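Local coordinates for protein guanine nucleotide exchange factor p115rhogef (Homo sapiens, PDB 1IAP) that activates Rho-family GTPases as a guanine nucleotide exchange factor and, through its N-terminal RGS-like domain, probably engages G protein alpha subunits, at residues A20-E30 / Q112-R120; V71-L81 / F97-Q105. All coordinates share one frame; numbering follows the deposited sequence.

Contact 1: A20-E30 / Q112-R120; sequences ALLQHVALQFE and QLEDFRSKR
His24, on helix 15-28, reaches Phe116 and Asp115 of helix 106-121. Its CB lies at the edge of the Phe116 ring, 3.6 Å from CD1. With CG anti to the backbone N (chi1 -180°), the imidazole is carried on toward the other helix, where Phe116 meets its face edge-on, planes at 86°. CE1 passes Lys119 CG, and NE2 donates to Asp115 OD1 at 2.9 Å, the carboxylate oxygen lying close to the ring plane and met on its anti side. The syn lone pair of OD1 takes Lys119 NZ in a salt bridge, which probably helps fix the carboxylate. With an alanine here instead of the histidine, Asp115 OD1 is likely to lose its anti-side donor, though not the salt bridge to Lys119, and the edge of Phe116 the face it meets. The two helices, part of the all-helical RGS-like domain, cross steeply at 107°. One turn earlier in the helix, Leu21 CD1 packs on Phe116 and CD2 meets Leu113 CD2 at 3.6 Å. Beyond the end of helix 15-28, Phe29 receives Gln112 CG over one face, 3.9 Å from the ring centroid, while a water donates to both Gln112 OE1 and Glu30 O.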
loop_
_atom_site.group_PDB
_atom_site.type_symbol
_atom_site.label_atom_id
_atom_site.label_comp_id
_atom_site.label_asym_id
_atom_site.label_seq_id
_atom_site.Cartn_x
_atom_site.Cartn_y
_atom_site.Cartn_z
ATOM N N ALA A 20 5.616 9.170 0.172
ATOM C CA ALA A 20 5.905 9.939 1.382
ATOM C C ALA A 20 5.141 9.322 2.551
ATOM O O ALA A 20 5.697 9.111 3.631
ATOM C CB ALA A 20 5.505 11.418 1.192
ATOM N N LEU A 21 3.875 8.994 2.310
ATOM C CA LEU A 21 3.026 8.384 3.328
ATOM C C LEU A 21 3.601 7.031 3.737
ATOM O O LEU A 21 3.676 6.719 4.924
ATOM C CB LEU A 21 1.601 8.206 2.794
ATOM C CG LEU A 21 0.620 7.401 3.649
ATOM C CD1 LEU A 21 0.364 8.115 4.973
ATOM C CD2 LEU A 21 -0.685 7.204 2.884
ATOM N N LEU A 22 4.013 6.240 2.746
ATOM C CA LEU A 22 4.582 4.924 2.991
ATOM C C LEU A 22 5.830 5.011 3.854
ATOM O O LEU A 22 5.983 4.233 4.793
ATOM C CB LEU A 22 4.917 4.221 1.666
ATOM C CG LEU A 22 4.047 3.086 1.105
ATOM C CD1 LEU A 22 2.909 2.700 2.029
ATOM C CD2 LEU A 22 3.526 3.467 -0.259
ATOM N N GLN A 23 6.729 5.939 3.530
ATOM C CA GLN A 23 7.951 6.087 4.317
ATOM C C GLN A 23 7.620 6.443 5.757
ATOM O O GLN A 23 8.238 5.927 6.685
ATOM C CB GLN A 23 8.889 7.136 3.721
ATOM C CG GLN A 23 10.150 7.329 4.568
ATOM C CD GLN A 23 11.195 8.186 3.902
ATOM O OE1 GLN A 23 11.888 8.968 4.559
ATOM N NE2 GLN A 23 11.338 8.028 2.595
ATOM N N HIS A 24 6.633 7.316 5.934
ATOM C CA HIS A 24 6.202 7.730 7.265
ATOM C C HIS A 24 5.704 6.504 8.037
ATOM O O HIS A 24 6.240 6.168 9.088
ATOM C CB HIS A 24 5.082 8.772 7.147
ATOM C CG HIS A 24 4.569 9.269 8.465
ATOM N ND1 HIS A 24 5.307 10.084 9.294
ATOM C CD2 HIS A 24 3.381 9.079 9.087
ATOM C CE1 HIS A 24 4.597 10.377 10.369
ATOM N NE2 HIS A 24 3.424 9.780 10.267
ATOM N N VAL A 25 4.701 5.827 7.481
ATOM C CA VAL A 25 4.113 4.636 8.093
ATOM C C VAL A 25 5.137 3.524 8.363
ATOM O O VAL A 25 5.191 2.981 9.469
ATOM C CB VAL A 25 2.936 4.098 7.232
ATOM C CG1 VAL A 25 2.442 2.762 7.765
ATOM C CG2 VAL A 25 1.805 5.111 7.219
ATOM N N ALA A 26 5.975 3.219 7.374
ATOM C CA ALA A 26 6.990 2.177 7.525
ATOM C C ALA A 26 7.947 2.441 8.694
ATOM O O ALA A 26 8.493 1.507 9.278
ATOM C CB ALA A 26 7.780 2.016 6.233
ATOM N N LEU A 27 8.149 3.711 9.030
ATOM C CA LEU A 27 9.038 4.075 10.126
ATOM C C LEU A 27 8.332 4.409 11.439
ATOM O O LEU A 27 8.964 4.408 12.490
ATOM C CB LEU A 27 9.928 5.255 9.723
ATOM C CG LEU A 27 11.296 4.991 9.088
ATOM C CD1 LEU A 27 11.183 4.166 7.817
ATOM C CD2 LEU A 27 11.955 6.329 8.794
ATOM N N GLN A 28 7.027 4.667 11.388
ATOM C CA GLN A 28 6.284 5.036 12.593
ATOM C C GLN A 28 5.198 4.061 13.063
ATOM O O GLN A 28 4.776 4.122 14.218
ATOM C CB GLN A 28 5.654 6.421 12.405
ATOM C CG GLN A 28 6.640 7.536 12.064
ATOM C CD GLN A 28 7.529 7.903 13.230
ATOM O OE1 GLN A 28 7.072 8.497 14.207
ATOM N NE2 GLN A 28 8.805 7.552 13.137
ATOM N N PHE A 29 4.735 3.184 12.175
ATOM C CA PHE A 29 3.679 2.224 12.507
ATOM C C PHE A 29 3.941 0.879 11.842
ATOM O O PHE A 29 4.994 0.665 11.233
ATOM C CB PHE A 29 2.314 2.718 11.985
ATOM C CG PHE A 29 1.939 4.102 12.429
ATOM C CD1 PHE A 29 2.231 5.206 11.630
ATOM C CD2 PHE A 29 1.253 4.302 13.624
ATOM C CE1 PHE A 29 1.846 6.490 12.017
ATOM C CE2 PHE A 29 0.864 5.582 14.019
ATOM C CZ PHE A 29 1.160 6.676 13.215
ATOM N N GLU A 30 2.977 -0.031 11.990
ATOM C CA GLU A 30 3.051 -1.340 11.356
ATOM C C GLU A 30 2.527 -1.096 9.945
ATOM O O GLU A 30 1.402 -0.635 9.762
ATOM C CB GLU A 30 2.179 -2.365 12.086
ATOM C CG GLU A 30 2.838 -2.991 13.306
ATOM C CD GLU A 30 4.075 -3.806 12.953
ATOM O OE1 GLU A 30 5.200 -3.266 13.038
ATOM O OE2 GLU A 30 3.921 -4.993 12.598
ATOM N N GLN A 112 -3.544 6.378 10.783
ATOM C CA GLN A 112 -2.228 6.643 10.228
ATOM C C GLN A 112 -2.267 7.831 9.265
ATOM O O GLN A 112 -1.341 8.637 9.236
ATOM C CB GLN A 112 -1.688 5.388 9.547
ATOM C CG GLN A 112 -1.413 4.260 10.533
ATOM C CD GLN A 112 -1.189 2.924 9.856
ATOM O OE1 GLN A 112 -0.866 2.855 8.669
ATOM N NE2 GLN A 112 -1.373 1.846 10.610
ATOM N N LEU A 113 -3.339 7.946 8.484
ATOM C CA LEU A 113 -3.485 9.075 7.557
ATOM C C LEU A 113 -3.651 10.353 8.375
ATOM O O LEU A 113 -3.078 11.394 8.051
ATOM C CB LEU A 113 -4.696 8.886 6.650
ATOM C CG LEU A 113 -4.496 8.023 5.406
ATOM C CD1 LEU A 113 -5.837 7.750 4.742
ATOM C CD2 LEU A 113 -3.554 8.734 4.448
ATOM N N GLU A 114 -4.428 10.249 9.451
ATOM C CA GLU A 114 -4.664 11.374 10.352
ATOM C C GLU A 114 -3.329 11.844 10.918
ATOM O O GLU A 114 -3.017 13.033 10.874
ATOM C CB GLU A 114 -5.591 10.941 11.492
ATOM C CG GLU A 114 -5.854 11.997 12.558
ATOM C CD GLU A 114 -6.742 11.484 13.689
ATOM O OE1 GLU A 114 -7.249 10.341 13.601
ATOM O OE2 GLU A 114 -6.935 12.229 14.677
ATOM N N ASP A 115 -2.534 10.897 11.417
ATOM C CA ASP A 115 -1.230 11.212 11.989
ATOM C C ASP A 115 -0.319 11.864 10.956
ATOM O O ASP A 115 0.392 12.814 11.265
ATOM C CB ASP A 115 -0.557 9.961 12.556
ATOM C CG ASP A 115 0.748 10.279 13.269
ATOM O OD1 ASP A 115 1.829 9.978 12.714
ATOM O OD2 ASP A 115 0.693 10.856 14.378
ATOM N N PHE A 116 -0.341 11.351 9.730
ATOM C CA PHE A 116 0.477 11.918 8.670
ATOM C C PHE A 116 0.087 13.379 8.421
ATOM O O PHE A 116 0.951 14.252 8.339
ATOM C CB PHE A 116 0.335 11.120 7.364
ATOM C CG PHE A 116 1.220 11.631 6.254
ATOM C CD1 PHE A 116 2.494 11.101 6.064
ATOM C CD2 PHE A 116 0.806 12.691 5.447
ATOM C CE1 PHE A 116 3.358 11.622 5.080
ATOM C CE2 PHE A 116 1.655 13.221 4.464
ATOM C CZ PHE A 116 2.937 12.684 4.283
ATOM N N ARG A 117 -1.211 13.643 8.307
ATOM C CA ARG A 117 -1.684 15.008 8.062
ATOM C C ARG A 117 -1.267 15.991 9.155
ATOM O O ARG A 117 -0.866 17.119 8.859
ATOM C CB ARG A 117 -3.200 15.034 7.884
ATOM C CG ARG A 117 -3.684 14.305 6.653
ATOM C CD ARG A 117 -5.134 14.645 6.342
ATOM N NE ARG A 117 -6.041 14.283 7.428
ATOM C CZ ARG A 117 -6.695 13.128 7.512
ATOM N NH1 ARG A 117 -6.549 12.200 6.572
ATOM N NH2 ARG A 117 -7.501 12.901 8.539
ATOM N N SER A 118 -1.349 15.558 10.412
ATOM C CA SER A 118 -0.969 16.411 11.536
ATOM C C SER A 118 0.532 16.682 11.544
ATOM O O SER A 118 0.960 17.828 11.672
ATOM C CB SER A 118 -1.387 15.778 12.864
ATOM O OG SER A 118 -2.795 15.750 12.980
ATOM N N LYS A 119 1.324 15.625 11.377
ATOM C CA LYS A 119 2.778 15.750 11.366
ATOM C C LYS A 119 3.242 16.604 10.186
ATOM O O LYS A 119 4.192 17.376 10.306
ATOM C CB LYS A 119 3.434 14.368 11.300
ATOM C CG LYS A 119 3.134 13.459 12.485
ATOM C CD LYS A 119 3.875 13.886 13.746
ATOM C CE LYS A 119 3.618 12.916 14.897
ATOM N NZ LYS A 119 4.034 11.521 14.565
ATOM N N ARG A 120 2.534 16.495 9.064
ATOM C CA ARG A 120 2.878 17.251 7.854
ATOM C C ARG A 120 2.758 18.757 8.074
ATOM O O ARG A 120 3.577 19.539 7.575
ATOM C CB ARG A 120 1.986 16.832 6.686
ATOM C CG ARG A 120 2.397 17.453 5.364
ATOM C CD ARG A 120 1.423 17.114 4.246
ATOM N NE ARG A 120 1.934 17.615 2.975
ATOM C CZ ARG A 120 1.186 17.951 1.931
ATOM N NH1 ARG A 120 -0.136 17.842 1.986
ATOM N NH2 ARG A 120 1.767 18.414 0.834
HETATM O O HOH W 1 -0.312 0.315 7.920
#

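Contact 2: V71-L81 / F97-Q105; sequences VPVPPNVAFEL and FVQEVVQSQ
Phe97, Val77 and Gln105 carry much of this contact, in which the short helix 75-81 and the proline-rich loop before it lie along helix 91-103 of the RGS-like helical domain. The two helices run roughly antiparallel, at 145°, with axes 10.1 Å apart. Phe97 points across to helix 75-81, where three side chains meet its ring. Leu81 CG lies over one face, toward the rim, and its CD2 is 3.7 Å from Phe97 CE2; Glu80 brings CB to within 3.6 Å of Phe97 CZ and sets its carboxyl carbon at the ring edge, with the carboxylate nearly perpendicular to the ring; and Val77 CG1 approaches CD1 obliquely. Val77 has its branches divided between partners. CG1, anti to the backbone N, serves both Phe97 and Val101 CG2, whereas CG2 slides past Glu100 and touches its CB at 3.8 Å. Val101 also packs on Cys36 and Leu63, which links the contact to helices 32-43 and 48-63. Pro74, at the N-cap of helix 75-81, presses CG against Ser104 OG at 3.4 Å; that hydroxyl donates to Val101 O. Gln105 works on the loop instead. Its chain bends at chi2 (-59°), bringing the amide across Val71, whose CB lies 3.3 Å from Gln105 OE1. From the other end of the same amide, Gln105 NE2 makes a weak hydrogen bond to Pro72 O, 3.1 Å long and bent to 135°.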
loop_
_atom_site.group_PDB
_atom_site.type_symbol
_atom_site.label_atom_id
_atom_site.label_comp_id
_atom_site.label_asym_id
_atom_site.label_seq_id
_atom_site.Cartn_x
_atom_site.Cartn_y
_atom_site.Cartn_z
ATOM N N VAL A 71 -1.950 -8.897 8.917
ATOM C CA VAL A 71 -2.859 -7.868 9.400
ATOM C C VAL A 71 -3.923 -8.567 10.246
ATOM O O VAL A 71 -4.119 -9.776 10.120
ATOM C CB VAL A 71 -3.557 -7.125 8.226
ATOM C CG1 VAL A 71 -2.525 -6.464 7.319
ATOM C CG2 VAL A 71 -4.431 -8.083 7.424
ATOM N N PRO A 72 -4.569 -7.835 11.170
ATOM C CA PRO A 72 -5.609 -8.458 11.998
ATOM C C PRO A 72 -6.773 -8.891 11.096
ATOM O O PRO A 72 -7.456 -8.063 10.487
ATOM C CB PRO A 72 -5.995 -7.337 12.972
ATOM C CG PRO A 72 -5.626 -6.074 12.236
ATOM C CD PRO A 72 -4.317 -6.446 11.592
ATOM N N VAL A 73 -6.951 -10.203 10.989
ATOM C CA VAL A 73 -7.975 -10.796 10.134
ATOM C C VAL A 73 -9.306 -11.027 10.846
ATOM O O VAL A 73 -9.332 -11.466 11.994
ATOM C CB VAL A 73 -7.486 -12.163 9.581
ATOM C CG1 VAL A 73 -8.445 -12.692 8.513
ATOM C CG2 VAL A 73 -6.071 -12.041 9.023
ATOM N N PRO A 74 -10.427 -10.685 10.189
ATOM C CA PRO A 74 -11.742 -10.890 10.802
ATOM C C PRO A 74 -11.905 -12.388 11.070
ATOM O O PRO A 74 -11.737 -13.206 10.163
ATOM C CB PRO A 74 -12.696 -10.418 9.708
ATOM C CG PRO A 74 -11.924 -9.326 9.056
ATOM C CD PRO A 74 -10.555 -9.937 8.925
ATOM N N PRO A 75 -12.201 -12.766 12.322
ATOM C CA PRO A 75 -12.373 -14.177 12.693
ATOM C C PRO A 75 -13.184 -15.026 11.712
ATOM O O PRO A 75 -12.823 -16.171 11.447
ATOM C CB PRO A 75 -13.010 -14.099 14.087
ATOM C CG PRO A 75 -13.513 -12.695 14.194
ATOM C CD PRO A 75 -12.498 -11.891 13.464
ATOM N N ASN A 76 -14.233 -14.445 11.134
ATOM C CA ASN A 76 -15.071 -15.150 10.164
ATOM C C ASN A 76 -14.275 -15.517 8.910
ATOM O O ASN A 76 -14.387 -16.634 8.398
ATOM C CB ASN A 76 -16.280 -14.294 9.769
ATOM C CG ASN A 76 -17.158 -13.941 10.952
ATOM O OD1 ASN A 76 -17.298 -12.769 11.309
ATOM N ND2 ASN A 76 -17.755 -14.954 11.569
ATOM N N VAL A 77 -13.478 -14.572 8.417
ATOM C CA VAL A 77 -12.659 -14.791 7.229
ATOM C C VAL A 77 -11.601 -15.859 7.473
ATOM O O VAL A 77 -11.430 -16.763 6.655
ATOM C CB VAL A 77 -11.993 -13.478 6.764
ATOM C CG1 VAL A 77 -10.928 -13.753 5.708
ATOM C CG2 VAL A 77 -13.049 -12.546 6.198
ATOM N N ALA A 78 -10.902 -15.754 8.603
ATOM C CA ALA A 78 -9.860 -16.711 8.970
ATOM C C ALA A 78 -10.436 -18.121 9.102
ATOM O O ALA A 78 -9.814 -19.099 8.685
ATOM C CB ALA A 78 -9.196 -16.292 10.278
ATOM N N PHE A 79 -11.632 -18.205 9.675
ATOM C CA PHE A 79 -12.337 -19.474 9.867
ATOM C C PHE A 79 -12.668 -20.101 8.510
ATOM O O PHE A 79 -12.412 -21.287 8.284
ATOM C CB PHE A 79 -13.616 -19.215 10.684
ATOM C CG PHE A 79 -14.524 -20.410 10.816
ATOM C CD1 PHE A 79 -14.433 -21.255 11.919
ATOM C CD2 PHE A 79 -15.491 -20.679 9.844
ATOM C CE1 PHE A 79 -15.292 -22.350 12.055
ATOM C CE2 PHE A 79 -16.352 -21.772 9.971
ATOM C CZ PHE A 79 -16.251 -22.608 11.077
ATOM N N GLU A 80 -13.211 -19.289 7.606
ATOM C CA GLU A 80 -13.581 -19.751 6.271
ATOM C C GLU A 80 -12.372 -20.103 5.412
ATOM O O GLU A 80 -12.410 -21.075 4.658
ATOM C CB GLU A 80 -14.439 -18.704 5.561
ATOM C CG GLU A 80 -15.803 -18.489 6.197
ATOM C CD GLU A 80 -16.631 -17.453 5.464
ATOM O OE1 GLU A 80 -17.299 -17.814 4.471
ATOM O OE2 GLU A 80 -16.612 -16.274 5.880
ATOM N N LEU A 81 -11.304 -19.315 5.522
ATOM C CA LEU A 81 -10.087 -19.572 4.760
ATOM C C LEU A 81 -9.486 -20.923 5.127
ATOM O O LEU A 81 -9.078 -21.689 4.249
ATOM C CB LEU A 81 -9.055 -18.465 4.988
ATOM C CG LEU A 81 -9.315 -17.172 4.214
ATOM C CD1 LEU A 81 -8.333 -16.096 4.639
ATOM C CD2 LEU A 81 -9.205 -17.448 2.716
ATOM N N PHE A 97 -13.948 -11.884 0.786
ATOM C CA PHE A 97 -12.809 -11.991 1.699
ATOM C C PHE A 97 -11.961 -10.723 1.642
ATOM O O PHE A 97 -11.576 -10.180 2.676
ATOM C CB PHE A 97 -11.936 -13.200 1.350
ATOM C CG PHE A 97 -12.522 -14.524 1.768
ATOM C CD1 PHE A 97 -13.477 -14.597 2.776
ATOM C CD2 PHE A 97 -12.108 -15.702 1.155
ATOM C CE1 PHE A 97 -14.011 -15.822 3.166
ATOM C CE2 PHE A 97 -12.636 -16.930 1.539
ATOM C CZ PHE A 97 -13.589 -16.990 2.547
ATOM N N VAL A 98 -11.686 -10.251 0.430
ATOM C CA VAL A 98 -10.896 -9.038 0.242
ATOM C C VAL A 98 -11.589 -7.820 0.855
ATOM O O VAL A 98 -10.974 -7.082 1.623
ATOM C CB VAL A 98 -10.603 -8.780 -1.260
ATOM C CG1 VAL A 98 -9.925 -7.429 -1.449
ATOM C CG2 VAL A 98 -9.717 -9.873 -1.807
ATOM N N GLN A 99 -12.869 -7.623 0.537
ATOM C CA GLN A 99 -13.618 -6.486 1.074
ATOM C C GLN A 99 -13.729 -6.506 2.601
ATOM O O GLN A 99 -13.633 -5.461 3.244
ATOM C CB GLN A 99 -15.015 -6.399 0.443
ATOM C CG GLN A 99 -15.027 -6.262 -1.082
ATOM C CD GLN A 99 -14.382 -4.977 -1.600
ATOM O OE1 GLN A 99 -13.484 -4.407 -0.976
ATOM N NE2 GLN A 99 -14.836 -4.526 -2.766
ATOM N N GLU A 100 -13.929 -7.692 3.177
ATOM C CA GLU A 100 -14.037 -7.831 4.630
ATOM C C GLU A 100 -12.696 -7.561 5.300
ATOM O O GLU A 100 -12.640 -6.984 6.388
ATOM C CB GLU A 100 -14.531 -9.226 5.018
ATOM C CG GLU A 100 -16.010 -9.466 4.762
ATOM C CD GLU A 100 -16.492 -10.792 5.334
ATOM O OE1 GLU A 100 -16.561 -10.915 6.577
ATOM O OE2 GLU A 100 -16.797 -11.709 4.542
ATOM N N VAL A 101 -11.620 -8.005 4.661
ATOM C CA VAL A 101 -10.281 -7.786 5.191
ATOM C C VAL A 101 -9.949 -6.293 5.123
ATOM O O VAL A 101 -9.435 -5.724 6.083
ATOM C CB VAL A 101 -9.217 -8.582 4.407
ATOM C CG1 VAL A 101 -7.819 -8.050 4.725
ATOM C CG2 VAL A 101 -9.302 -10.069 4.761
ATOM N N VAL A 102 -10.265 -5.669 3.992
ATOM C CA VAL A 102 -10.006 -4.245 3.786
ATOM C C VAL A 102 -10.822 -3.400 4.759
ATOM O O VAL A 102 -10.318 -2.432 5.321
ATOM C CB VAL A 102 -10.329 -3.808 2.338
ATOM C CG1 VAL A 102 -10.246 -2.284 2.197
ATOM C CG2 VAL A 102 -9.363 -4.460 1.369
ATOM N N GLN A 103 -12.069 -3.800 4.991
ATOM C CA GLN A 103 -12.945 -3.068 5.902
ATOM C C GLN A 103 -12.353 -3.035 7.311
ATOM O O GLN A 103 -12.359 -1.990 7.966
ATOM C CB GLN A 103 -14.341 -3.704 5.913
ATOM C CG GLN A 103 -15.451 -2.788 6.407
ATOM C CD GLN A 103 -15.489 -2.654 7.919
ATOM O OE1 GLN A 103 -15.563 -1.548 8.454
ATOM N NE2 GLN A 103 -15.447 -3.786 8.615
ATOM N N SER A 104 -11.797 -4.163 7.746
ATOM C CA SER A 104 -11.194 -4.277 9.073
ATOM C C SER A 104 -9.872 -3.522 9.259
ATOM O O SER A 104 -9.324 -3.495 10.365
ATOM C CB SER A 104 -11.003 -5.750 9.442
ATOM O OG SER A 104 -10.200 -6.420 8.485
ATOM N N GLN A 105 -9.344 -2.938 8.185
ATOM C CA GLN A 105 -8.089 -2.187 8.262
ATOM C C GLN A 105 -8.344 -0.678 8.237
ATOM O O GLN A 105 -7.450 0.111 8.543
ATOM C CB GLN A 105 -7.159 -2.539 7.089
ATOM C CG GLN A 105 -6.945 -4.020 6.832
ATOM C CD GLN A 105 -6.347 -4.754 8.012
ATOM O OE1 GLN A 105 -5.327 -4.341 8.569
ATOM N NE2 GLN A 105 -6.973 -5.862 8.395
#

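In the fold
After the short helix 8-11 the chain runs into helix 15-28, whose end and the residues after it (20-30) give the first half of contact 1, and passes through helices 32-43 and 48-63 to the loop and short helix of 71-81. After a 15-residue excursion, 97-105 returns to that segment and closes the smaller loop, contact 2. Helix 106-121 follows directly and brings 112-120 back to 20-30, closing the larger loop, so contact 2 falls wholly within the span of contact 1 and the two do not cross. Their centres lie 23 Å apart, and their nearest atoms about 7 Å, without touching. Helix 32-43 borders both, through Leu34 at contact 1 and Cys36 at contact 2.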